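Local coordinates for protein chlorite dismutase (Nitrobacter winogradskyi, PDB 3QPI) that breaks chlorite down to chloride and molecular oxygen at a heme b held in a ferredoxin-like fold of the chlorite dismutase family, at residues 86-91 with 172-177; 127-132 with 139-144; 59-64 with 102-107. All coordinates share one frame; numbering follows the deposited sequence.

Interaction 1 of 3, residues 86-91 with 172-177; sequences ALIPIR and EREVDI. With HEM (protoporphyrin IX containing Fe), chain C.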
# COMPACT_ATOMS: atom_id res chain seq x y z
N ALA A 86 -1.68 -0.85 -8.08
CA ALA A 86 -2.62 -1.26 -7.04
C ALA A 86 -2.63 -0.22 -5.92
O ALA A 86 -1.60 0.34 -5.54
CB ALA A 86 -2.25 -2.64 -6.47
N LEU A 87 -3.82 0.01 -5.40
CA LEU A 87 -4.01 0.82 -4.23
C LEU A 87 -4.66 -0.08 -3.17
O LEU A 87 -5.76 -0.60 -3.40
CB LEU A 87 -4.90 2.01 -4.57
CG LEU A 87 -5.32 2.91 -3.38
CD1 LEU A 87 -4.11 3.57 -2.72
CD2 LEU A 87 -6.28 3.96 -3.87
N ILE A 88 -3.97 -0.28 -2.05
CA ILE A 88 -4.50 -1.12 -0.98
C ILE A 88 -4.56 -0.35 0.35
O ILE A 88 -3.54 -0.21 1.06
CB ILE A 88 -3.69 -2.42 -0.83
CG1 ILE A 88 -3.66 -3.20 -2.16
CG2 ILE A 88 -4.28 -3.31 0.29
CD1 ILE A 88 -2.68 -4.37 -2.15
N PRO A 89 -5.74 0.19 0.68
CA PRO A 89 -6.00 0.87 1.95
C PRO A 89 -6.07 -0.15 3.07
O PRO A 89 -6.69 -1.21 2.88
CB PRO A 89 -7.36 1.54 1.75
CG PRO A 89 -7.63 1.45 0.24
CD PRO A 89 -6.92 0.23 -0.21
N ILE A 90 -5.42 0.14 4.20
CA ILE A 90 -5.31 -0.82 5.31
C ILE A 90 -5.52 -0.14 6.66
O ILE A 90 -5.06 0.99 6.88
CB ILE A 90 -3.93 -1.53 5.31
CG1 ILE A 90 -3.89 -2.62 4.23
CG2 ILE A 90 -3.60 -2.13 6.71
CD1 ILE A 90 -2.47 -3.00 3.82
N ARG A 91 -6.23 -0.82 7.55
CA ARG A 91 -6.40 -0.35 8.91
C ARG A 91 -6.02 -1.48 9.85
O ARG A 91 -6.51 -2.60 9.71
CB ARG A 91 -7.84 0.10 9.21
CG ARG A 91 -7.98 0.58 10.66
CD ARG A 91 -9.26 1.34 10.95
NE ARG A 91 -10.44 0.60 10.52
CZ ARG A 91 -11.62 0.66 11.14
NH1 ARG A 91 -11.77 1.43 12.22
NH2 ARG A 91 -12.65 -0.06 10.67
N GLU A 172 -7.67 -5.11 10.21
CA GLU A 172 -9.10 -5.26 10.44
C GLU A 172 -9.95 -4.65 9.33
O GLU A 172 -11.16 -4.87 9.28
CB GLU A 172 -9.50 -4.64 11.79
CG GLU A 172 -9.41 -3.11 11.85
CD GLU A 172 -9.83 -2.57 13.21
OE1 GLU A 172 -10.28 -1.41 13.29
OE2 GLU A 172 -9.72 -3.31 14.21
N ARG A 173 -9.33 -3.86 8.46
CA ARG A 173 -10.00 -3.45 7.24
C ARG A 173 -8.97 -3.31 6.12
O ARG A 173 -7.88 -2.79 6.33
CB ARG A 173 -10.77 -2.14 7.43
CG ARG A 173 -11.66 -1.78 6.25
CD ARG A 173 -12.45 -0.48 6.45
NE ARG A 173 -13.29 -0.20 5.28
CZ ARG A 173 -13.81 0.99 4.97
NH1 ARG A 173 -13.62 2.04 5.76
NH2 ARG A 173 -14.54 1.13 3.86
N GLU A 174 -9.34 -3.78 4.93
CA GLU A 174 -8.44 -3.81 3.80
C GLU A 174 -9.24 -3.98 2.52
O GLU A 174 -10.14 -4.80 2.45
CB GLU A 174 -7.46 -4.98 3.96
CG GLU A 174 -6.47 -5.14 2.83
CD GLU A 174 -5.39 -6.14 3.17
OE1 GLU A 174 -5.64 -6.98 4.05
OE2 GLU A 174 -4.29 -6.07 2.61
N VAL A 175 -8.90 -3.19 1.51
CA VAL A 175 -9.63 -3.24 0.26
C VAL A 175 -8.62 -3.38 -0.88
O VAL A 175 -7.53 -2.81 -0.83
CB VAL A 175 -10.48 -1.98 0.04
CG1 VAL A 175 -11.32 -2.10 -1.24
CG2 VAL A 175 -11.37 -1.71 1.27
N ASP A 176 -9.00 -4.16 -1.88
CA ASP A 176 -8.16 -4.39 -3.04
C ASP A 176 -8.63 -3.53 -4.24
O ASP A 176 -9.67 -3.79 -4.84
CB ASP A 176 -8.18 -5.88 -3.40
CG ASP A 176 -6.93 -6.61 -2.93
OD1 ASP A 176 -5.92 -5.95 -2.62
OD2 ASP A 176 -6.96 -7.85 -2.88
N ILE A 177 -7.86 -2.49 -4.56
CA ILE A 177 -8.11 -1.71 -5.78
C ILE A 177 -7.01 -1.96 -6.81
O ILE A 177 -5.82 -1.87 -6.48
CB ILE A 177 -8.21 -0.20 -5.45
CG1 ILE A 177 -9.26 0.03 -4.36
CG2 ILE A 177 -8.57 0.60 -6.71
CD1 ILE A 177 -9.26 1.39 -3.80
CHA HEM C . 5.65 -0.78 5.49
CHB HEM C . 8.70 -2.63 2.30
CHC HEM C . 4.96 -4.52 -0.17
CHD HEM C . 2.02 -2.92 3.17
C1A HEM C . 6.75 -1.13 4.79
C2A HEM C . 8.08 -0.71 5.20
C3A HEM C . 8.97 -1.20 4.31
C4A HEM C . 8.19 -1.96 3.34
CMA HEM C . 10.53 -1.01 4.37
CAA HEM C . 8.31 0.12 6.47
CBA HEM C . 8.43 1.62 6.23
CGA HEM C . 8.84 2.22 7.56
O1A HEM C . 7.98 2.92 8.13
O2A HEM C . 9.98 1.99 8.06
C1B HEM C . 7.90 -3.25 1.40
C2B HEM C . 8.43 -3.79 0.17
C3B HEM C . 7.40 -4.27 -0.52
C4B HEM C . 6.19 -4.08 0.26
CMB HEM C . 9.90 -3.79 -0.32
CAB HEM C . 7.55 -4.94 -1.90
CBB HEM C . 6.79 -4.53 -2.92
C1C HEM C . 3.82 -4.29 0.51
C2C HEM C . 2.46 -4.68 0.14
C3C HEM C . 1.66 -4.18 1.08
C4C HEM C . 2.50 -3.52 2.06
CMC HEM C . 2.07 -5.43 -1.15
CAC HEM C . 0.13 -4.28 1.25
CBC HEM C . -0.52 -5.32 0.73
C1D HEM C . 2.68 -2.17 4.06
C2D HEM C . 2.04 -1.53 5.18
C3D HEM C . 3.20 -0.85 5.89
C4D HEM C . 4.39 -1.19 5.14
CMD HEM C . 0.53 -1.48 5.61
CAD HEM C . 3.15 -0.01 7.17
CBD HEM C . 3.44 -0.98 8.33
CGD HEM C . 3.23 -0.26 9.65
O1D HEM C . 3.84 0.82 9.83
O2D HEM C . 2.46 -0.76 10.51
NA HEM C . 6.82 -1.90 3.61
NB HEM C . 6.52 -3.44 1.45
NC HEM C . 3.82 -3.60 1.68
ND HEM C . 4.07 -1.97 4.07
FE HEM C . 5.18 -2.87 2.82

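Interaction 2 of 3, residues 127-132 with 139-144; sequences RQLYHC and FDFLTW. With HEM (protoporphyrin IX containing Fe), chain C.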
# COMPACT_ATOMS: atom_id res chain seq x y z
N ARG A 127 6.89 0.99 -5.04
CA ARG A 127 5.92 1.22 -3.97
C ARG A 127 6.04 2.62 -3.38
O ARG A 127 7.10 3.25 -3.42
CB ARG A 127 6.14 0.21 -2.82
CG ARG A 127 7.42 0.46 -2.04
CD ARG A 127 7.69 -0.57 -0.94
NE ARG A 127 8.66 -0.01 -0.00
CZ ARG A 127 9.96 0.14 -0.29
NH1 ARG A 127 10.43 -0.24 -1.47
NH2 ARG A 127 10.78 0.69 0.60
N GLN A 128 4.92 3.08 -2.82
CA GLN A 128 4.93 4.25 -1.96
C GLN A 128 3.90 4.07 -0.85
O GLN A 128 2.76 3.68 -1.11
CB GLN A 128 4.62 5.53 -2.75
CG GLN A 128 4.59 6.81 -1.85
CD GLN A 128 5.94 7.09 -1.19
OE1 GLN A 128 6.94 7.33 -1.87
NE2 GLN A 128 5.98 7.05 0.15
N LEU A 129 4.31 4.38 0.37
CA LEU A 129 3.46 4.27 1.54
C LEU A 129 2.98 5.64 2.02
O LEU A 129 3.78 6.56 2.17
CB LEU A 129 4.26 3.61 2.67
CG LEU A 129 3.60 3.50 4.04
CD1 LEU A 129 2.38 2.56 4.01
CD2 LEU A 129 4.64 3.03 5.06
N TYR A 130 1.68 5.75 2.29
CA TYR A 130 1.09 6.97 2.82
C TYR A 130 0.44 6.67 4.16
O TYR A 130 -0.23 5.66 4.30
CB TYR A 130 0.05 7.51 1.84
CG TYR A 130 0.64 7.80 0.49
CD1 TYR A 130 1.17 9.06 0.19
CD2 TYR A 130 0.67 6.82 -0.50
CE1 TYR A 130 1.72 9.33 -1.06
CE2 TYR A 130 1.22 7.07 -1.76
CZ TYR A 130 1.75 8.33 -2.03
OH TYR A 130 2.28 8.57 -3.26
N HIS A 131 0.65 7.54 5.14
CA HIS A 131 0.11 7.38 6.50
C HIS A 131 -1.11 8.25 6.70
O HIS A 131 -1.12 9.40 6.27
CB HIS A 131 1.18 7.78 7.50
CG HIS A 131 2.39 6.92 7.45
ND1 HIS A 131 2.62 5.90 8.35
CD2 HIS A 131 3.45 6.90 6.60
CE1 HIS A 131 3.77 5.31 8.07
NE2 HIS A 131 4.29 5.89 7.01
N CYS A 132 -2.15 7.73 7.36
CA CYS A 132 -3.34 8.55 7.56
C CYS A 132 -4.11 8.32 8.84
O CYS A 132 -5.17 8.90 9.01
CB CYS A 132 -4.32 8.42 6.40
SG CYS A 132 -4.29 6.86 5.49
N PHE A 139 -8.77 4.61 7.23
CA PHE A 139 -7.69 3.63 7.12
C PHE A 139 -6.49 4.19 7.82
O PHE A 139 -6.47 5.38 8.15
CB PHE A 139 -7.38 3.33 5.65
CG PHE A 139 -8.51 2.64 4.94
CD1 PHE A 139 -8.65 1.25 5.01
CD2 PHE A 139 -9.45 3.39 4.22
CE1 PHE A 139 -9.71 0.62 4.36
CE2 PHE A 139 -10.52 2.77 3.56
CZ PHE A 139 -10.65 1.37 3.63
N ASP A 140 -5.49 3.34 8.07
CA ASP A 140 -4.25 3.76 8.69
C ASP A 140 -3.17 4.00 7.65
O ASP A 140 -2.31 4.85 7.82
CB ASP A 140 -3.76 2.70 9.70
CG ASP A 140 -4.69 2.55 10.89
OD1 ASP A 140 -5.46 3.49 11.14
OD2 ASP A 140 -4.64 1.50 11.58
N PHE A 141 -3.20 3.24 6.57
CA PHE A 141 -2.21 3.41 5.52
C PHE A 141 -2.89 3.36 4.17
O PHE A 141 -3.92 2.71 4.01
CB PHE A 141 -1.16 2.30 5.59
CG PHE A 141 -0.62 2.07 6.97
CD1 PHE A 141 0.36 2.91 7.49
CD2 PHE A 141 -1.08 1.00 7.75
CE1 PHE A 141 0.87 2.70 8.78
CE2 PHE A 141 -0.58 0.80 9.03
CZ PHE A 141 0.40 1.64 9.54
N LEU A 142 -2.31 4.06 3.20
CA LEU A 142 -2.65 3.86 1.80
C LEU A 142 -1.37 3.34 1.15
O LEU A 142 -0.33 4.01 1.19
CB LEU A 142 -3.11 5.15 1.14
CG LEU A 142 -4.28 5.88 1.83
CD1 LEU A 142 -4.64 7.18 1.11
CD2 LEU A 142 -5.49 4.97 1.90
N THR A 143 -1.44 2.13 0.62
CA THR A 143 -0.29 1.50 0.00
C THR A 143 -0.50 1.54 -1.51
O THR A 143 -1.57 1.23 -2.01
CB THR A 143 -0.04 0.05 0.55
OG1 THR A 143 -1.16 -0.80 0.28
CG2 THR A 143 0.21 0.10 2.05
N TRP A 144 0.53 1.99 -2.21
CA TRP A 144 0.46 2.27 -3.63
C TRP A 144 1.61 1.53 -4.30
O TRP A 144 2.76 1.62 -3.84
CB TRP A 144 0.60 3.79 -3.86
CG TRP A 144 0.71 4.14 -5.29
CD1 TRP A 144 1.83 4.53 -5.96
CD2 TRP A 144 -0.34 4.09 -6.26
NE1 TRP A 144 1.54 4.74 -7.28
CE2 TRP A 144 0.21 4.48 -7.50
CE3 TRP A 144 -1.71 3.76 -6.20
CZ2 TRP A 144 -0.55 4.56 -8.68
CZ3 TRP A 144 -2.47 3.82 -7.37
CH2 TRP A 144 -1.88 4.23 -8.60
CHA HEM C . 5.65 -0.78 5.49
CHB HEM C . 8.70 -2.63 2.30
CHC HEM C . 4.96 -4.52 -0.17
CHD HEM C . 2.02 -2.92 3.17
C1A HEM C . 6.75 -1.13 4.79
C2A HEM C . 8.08 -0.71 5.20
C3A HEM C . 8.97 -1.20 4.31
C4A HEM C . 8.19 -1.96 3.34
CMA HEM C . 10.53 -1.01 4.37
CAA HEM C . 8.31 0.12 6.47
CBA HEM C . 8.43 1.62 6.23
CGA HEM C . 8.84 2.22 7.56
O1A HEM C . 7.98 2.92 8.13
O2A HEM C . 9.98 1.99 8.06
C1B HEM C . 7.90 -3.25 1.40
C2B HEM C . 8.43 -3.79 0.17
C3B HEM C . 7.40 -4.27 -0.52
C4B HEM C . 6.19 -4.08 0.26
CMB HEM C . 9.90 -3.79 -0.32
CAB HEM C . 7.55 -4.94 -1.90
CBB HEM C . 6.79 -4.53 -2.92
C1C HEM C . 3.82 -4.29 0.51
C2C HEM C . 2.46 -4.68 0.14
C3C HEM C . 1.66 -4.18 1.08
C4C HEM C . 2.50 -3.52 2.06
CMC HEM C . 2.07 -5.43 -1.15
CAC HEM C . 0.13 -4.28 1.25
CBC HEM C . -0.52 -5.32 0.73
C1D HEM C . 2.68 -2.17 4.06
C2D HEM C . 2.04 -1.53 5.18
C3D HEM C . 3.20 -0.85 5.89
C4D HEM C . 4.39 -1.19 5.14
CMD HEM C . 0.53 -1.48 5.61
CAD HEM C . 3.15 -0.01 7.17
CBD HEM C . 3.44 -0.98 8.33
CGD HEM C . 3.23 -0.26 9.65
O1D HEM C . 3.84 0.82 9.83
O2D HEM C . 2.46 -0.76 10.51
NA HEM C . 6.82 -1.90 3.61
NB HEM C . 6.52 -3.44 1.45
NC HEM C . 3.82 -3.60 1.68
ND HEM C . 4.07 -1.97 4.07
FE HEM C . 5.18 -2.87 2.82

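Interaction 3 of 3, residues 59-64 with 102-107; sequences ARYVER and DERRAI. With HEM (protoporphyrin IX containing Fe), chain C.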
# COMPACT_ATOMS: atom_id res chain seq x y z
N ALA A 59 10.57 7.11 8.25
CA ALA A 59 10.60 5.67 8.56
C ALA A 59 10.18 5.38 10.01
O ALA A 59 10.66 6.02 10.95
CB ALA A 59 11.98 5.13 8.30
N ARG A 60 9.27 4.43 10.17
CA ARG A 60 8.83 3.98 11.49
C ARG A 60 9.54 2.70 11.94
O ARG A 60 9.65 2.45 13.14
CB ARG A 60 7.32 3.74 11.47
CG ARG A 60 6.52 4.85 10.77
CD ARG A 60 6.57 6.15 11.57
NE ARG A 60 5.34 6.95 11.45
CZ ARG A 60 5.16 7.86 10.52
NH1 ARG A 60 6.12 8.07 9.63
NH2 ARG A 60 4.01 8.54 10.46
N TYR A 61 10.01 1.88 11.00
CA TYR A 61 10.63 0.60 11.35
C TYR A 61 11.99 0.38 10.69
O TYR A 61 12.84 -0.28 11.27
CB TYR A 61 9.68 -0.56 11.03
CG TYR A 61 8.41 -0.48 11.85
CD1 TYR A 61 7.21 -0.11 11.25
CD2 TYR A 61 8.41 -0.71 13.22
CE1 TYR A 61 6.04 0.00 11.98
CE2 TYR A 61 7.25 -0.59 13.98
CZ TYR A 61 6.06 -0.23 13.33
OH TYR A 61 4.88 -0.11 14.02
N VAL A 62 12.19 0.95 9.51
CA VAL A 62 13.41 0.67 8.75
C VAL A 62 14.67 1.08 9.48
O VAL A 62 14.80 2.20 9.97
CB VAL A 62 13.40 1.37 7.35
CG1 VAL A 62 14.84 1.53 6.78
CG2 VAL A 62 12.56 0.58 6.40
N GLU A 63 15.62 0.17 9.52
CA GLU A 63 16.92 0.46 10.07
C GLU A 63 17.90 0.74 8.94
O GLU A 63 17.62 0.43 7.77
CB GLU A 63 17.35 -0.71 10.95
CG GLU A 63 16.28 -0.98 11.98
CD GLU A 63 16.64 -2.02 13.01
OE1 GLU A 63 17.65 -2.76 12.84
OE2 GLU A 63 15.89 -2.12 14.00
N ARG A 64 19.04 1.33 9.29
CA ARG A 64 19.98 1.80 8.27
C ARG A 64 20.39 0.70 7.27
O ARG A 64 20.40 0.93 6.06
CB ARG A 64 21.23 2.40 8.92
CG ARG A 64 22.28 2.85 7.91
CD ARG A 64 21.69 3.82 6.87
NE ARG A 64 21.23 5.06 7.50
CZ ARG A 64 20.55 6.02 6.88
NH1 ARG A 64 20.24 5.90 5.59
NH2 ARG A 64 20.18 7.11 7.54
N ASP A 102 9.04 -1.72 20.25
CA ASP A 102 9.85 -2.93 20.11
C ASP A 102 9.01 -4.14 19.74
O ASP A 102 9.45 -4.99 18.97
CB ASP A 102 10.70 -3.23 21.36
CG ASP A 102 9.87 -3.38 22.66
OD1 ASP A 102 8.71 -2.90 22.75
OD2 ASP A 102 10.41 -3.96 23.62
N GLU A 103 7.79 -4.20 20.28
CA GLU A 103 6.87 -5.30 19.99
C GLU A 103 6.31 -5.23 18.55
O GLU A 103 6.12 -6.25 17.90
CB GLU A 103 5.73 -5.29 21.00
CG GLU A 103 6.20 -5.50 22.43
CD GLU A 103 5.09 -5.36 23.47
OE1 GLU A 103 4.08 -4.66 23.22
OE2 GLU A 103 5.23 -5.97 24.56
N ARG A 104 6.04 -4.02 18.07
CA ARG A 104 5.56 -3.88 16.69
C ARG A 104 6.70 -4.20 15.70
O ARG A 104 6.47 -4.92 14.72
CB ARG A 104 4.93 -2.50 16.47
CG ARG A 104 3.41 -2.48 16.80
CD ARG A 104 2.77 -1.08 16.76
NE ARG A 104 3.15 -0.29 17.93
CZ ARG A 104 4.11 0.64 17.96
NH1 ARG A 104 4.81 0.96 16.87
NH2 ARG A 104 4.38 1.28 19.11
N ARG A 105 7.92 -3.73 15.97
CA ARG A 105 9.06 -4.02 15.11
C ARG A 105 9.33 -5.53 15.01
O ARG A 105 9.64 -6.04 13.93
CB ARG A 105 10.32 -3.32 15.63
CG ARG A 105 11.62 -3.85 15.06
CD ARG A 105 11.80 -3.58 13.55
NE ARG A 105 12.95 -4.31 13.03
CZ ARG A 105 13.54 -4.09 11.85
NH1 ARG A 105 13.09 -3.13 11.03
NH2 ARG A 105 14.58 -4.85 11.50
N ALA A 106 9.20 -6.24 16.13
CA ALA A 106 9.45 -7.68 16.15
C ALA A 106 8.45 -8.47 15.28
O ALA A 106 8.83 -9.34 14.50
CB ALA A 106 9.42 -8.20 17.62
N ILE A 107 7.16 -8.17 15.43
CA ILE A 107 6.14 -8.74 14.56
C ILE A 107 6.37 -8.37 13.10
O ILE A 107 6.37 -9.25 12.23
CB ILE A 107 4.74 -8.27 15.00
CG1 ILE A 107 4.45 -8.81 16.41
CG2 ILE A 107 3.68 -8.70 13.97
CD1 ILE A 107 3.13 -8.34 17.00
CHA HEM C . 5.65 -0.78 5.49
CHB HEM C . 8.70 -2.63 2.30
CHC HEM C . 4.96 -4.52 -0.17
CHD HEM C . 2.02 -2.92 3.17
C1A HEM C . 6.75 -1.13 4.79
C2A HEM C . 8.08 -0.71 5.20
C3A HEM C . 8.97 -1.20 4.31
C4A HEM C . 8.19 -1.96 3.34
CMA HEM C . 10.53 -1.01 4.37
CAA HEM C . 8.31 0.12 6.47
CBA HEM C . 8.43 1.62 6.23
CGA HEM C . 8.84 2.22 7.56
O1A HEM C . 7.98 2.92 8.13
O2A HEM C . 9.98 1.99 8.06
C1B HEM C . 7.90 -3.25 1.40
C2B HEM C . 8.43 -3.79 0.17
C3B HEM C . 7.40 -4.27 -0.52
C4B HEM C . 6.19 -4.08 0.26
CMB HEM C . 9.90 -3.79 -0.32
CAB HEM C . 7.55 -4.94 -1.90
CBB HEM C . 6.79 -4.53 -2.92
C1C HEM C . 3.82 -4.29 0.51
C2C HEM C . 2.46 -4.68 0.14
C3C HEM C . 1.66 -4.18 1.08
C4C HEM C . 2.50 -3.52 2.06
CMC HEM C . 2.07 -5.43 -1.15
CAC HEM C . 0.13 -4.28 1.25
CBC HEM C . -0.52 -5.32 0.73
C1D HEM C . 2.68 -2.17 4.06
C2D HEM C . 2.04 -1.53 5.18
C3D HEM C . 3.20 -0.85 5.89
C4D HEM C . 4.39 -1.19 5.14
CMD HEM C . 0.53 -1.48 5.61
CAD HEM C . 3.15 -0.01 7.17
CBD HEM C . 3.44 -0.98 8.33
CGD HEM C . 3.23 -0.26 9.65
O1D HEM C . 3.84 0.82 9.83
O2D HEM C . 2.46 -0.76 10.51
NA HEM C . 6.82 -1.90 3.61
NB HEM C . 6.52 -3.44 1.45
NC HEM C . 3.82 -3.60 1.68
ND HEM C . 4.07 -1.97 4.07
FE HEM C . 5.18 -2.87 2.82

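Interaction 1 of 3, residues 86-91 with 172-177
Leu87 and Ile177 stand side by side on one face of two antiparallel strands, 86-91 and 172-177, neighbours in the beta-sheet of the chlorite dismutase fold. The CD1 methyl of Ile177 is the bump here: it rests against Leu87 CD2 at 3.9 Å and reaches on toward the ring of Pro89, whose CG is 4.4 Å away. Pro89 has no N-H to give, yet its carbonyl accepts the bond from Val175 N, and its ring carbon CD fits against Val175 O at 3.2 Å.

The other face turns to the heme. The arm of Glu174 lies across the groove between Ile88 and Ile90: its OE2 is 3.6 Å from Ile88 CG2 and also touches CG1 and CD1 of Ile90. Both isoleucines carry CG1 anti to the carbonyl carbon (chi1 -57° and -77°), and their CD1 methyls run on to the porphyrin, Ile88 to the vinyl carbon CBC and Ile90 to the methyl CMD. Arg163 pairs with Glu174 OE2 and also with Asp176, whose OD1 lies alongside Ile88.

At the far end Glu172 and Arg173 both face Arg91 in a classic beta bulge. Arg91 O takes a 2.8 Å bond from Glu172 N and a weak one from Arg173 N. At this bulge the Glu172 side chain crosses over Arg91, its OE1 sitting 3.2 Å above the centre of the guanidinium with the two planes 86° apart. The oxygen sits over the flat of the group, away from its N-H directions, so the attraction is electrostatic. The chemistry is thus divided: apolar methyls meet the porphyrin rim, a buried carboxylate lying against them is probably kept ionised by Arg163, and the looser ion pair is left to the bulged end.

Interaction 2 of 3, residues 127-132 with 139-144
Tyr130 and Leu142 face each other as a hydrogen-bonded pair in a beta hairpin, strands 126-131 and 141-147, at one edge of the sheet that lies against the heme. Their backbones exchange two bonds, Tyr130 N to Leu142 O and Leu142 N to Tyr130 O. Trp144, Cys132 and Leu142 lose the most surface in this contact.

Trp144 bonds to Gln128 through both its N and its O. Its CB lies in the plane of the Tyr130 ring, 3.9 Å from CE2 at the ring's edge, while its indole swings away to meet Trp14 edge-to-face and to bond Glu146 through NE1. Leu142 pushes its CG against Cys132 SG at 3.8 Å. Cys132 closes the ladder near the turn, where its N bonds Asp140 O from above the carbonyl plane.

On the other face Leu129, Phe141 and Thr143 line the heme pocket, with His131 beside Phe141. CG of Phe141 is anti to its carbonyl carbon (chi1 -48°), which brings the ring under a propionate arm: heme CAD sits over the ring centre, and Asp140 CB covers the opposite face. His131 ND1 comes in at the ring edge in its plane, the two rings inclined at 75°. With an alanine in place of Phe141, the propionate arm would probably lose its flat support and a gap would open beside His131 and Leu129. Leu129 splits its methyls, CD1 touching Phe141 CB and Thr143 CG2, CD2 reaching the meso carbon CHA. Thr143 OG1 is held by Ile88 O of the neighbouring strand. Farther along, Arg127 bonds Gln74 OE1 through NH1 and lays one face of its guanidinium over the methyl CMB, and its NE lies 3.5 Å from the meso carbon CHB.

Interaction 3 of 3, residues 59-64 with 102-107
A surface contact between a loop and a helix, carried by Tyr61 and two arginines, closes the propionate end of the heme pocket in this chlorite dismutase fold. The loop 59-64 leads into helix 64-73, with Glu63 at its N-cap, and helix 101-111 supplies Arg104 and Arg105.

The loop binds the heme through its backbone. Arg60 N bonds propionate oxygen O1A at 2.8 Å, while Tyr61 N and Val62 N share O2A, so three N-H groups grip one carboxylate. Val62 adds its CG2, which rests on the heme methyl CMA.

Tyr61 bridges to the helix. Its CG is anti to the carbonyl carbon (chi1 -62°), which sends the ring past Arg105 toward Arg104. One edge of the ring meets the second propionate in plane, with CE1 3.2 Å from heme O1D; on the other side CD2 packs against Arg105 CB. Trp96 and Phe108 also touch this buried ring.

Arg105 runs back in the opposite direction, its NH1 2.9 Å from Tyr61 O. The carboxylate of Glu63 lies stacked on its guanidinium, planes 5° apart, with OE2 over the centre. That salt bridge is long and acts between the stacked faces, not through an N-H; a second acid, Glu66, pairs with NH2 of the same arginine. Arg104 has partners of its own in Met99 O and Gln101. It crosses Tyr61 at about a right angle, and its bend at chi3 (-75°) brings NH1 back to the ring's hydroxyl: NH1 donates to Tyr61 OH at 3.0 Å, with that oxygen only 3° out of the guanidinium plane.

How the interactions relate
All three contacts touch one heme. Interactions 1 and 2 lie in the same antiparallel sheet, their centres 9 Å apart, and join directly because strands 84-92 and 141-147 are neighbours: Ile90 O meets Asp140 N at 2.7 Å. Along the chain, the hairpin of interaction 2 falls between the two strands of interaction 1. Interaction 3 sits outside the sheet, its centre 16 Å from that of interaction 2 and 21 Å from that of interaction 1; it touches interaction 2 where Arg60 packs on His131. Its segments alternate with those of interaction 1 in sequence. The pocket is therefore built from sheet, loop and helix brought together from distant parts of the chain.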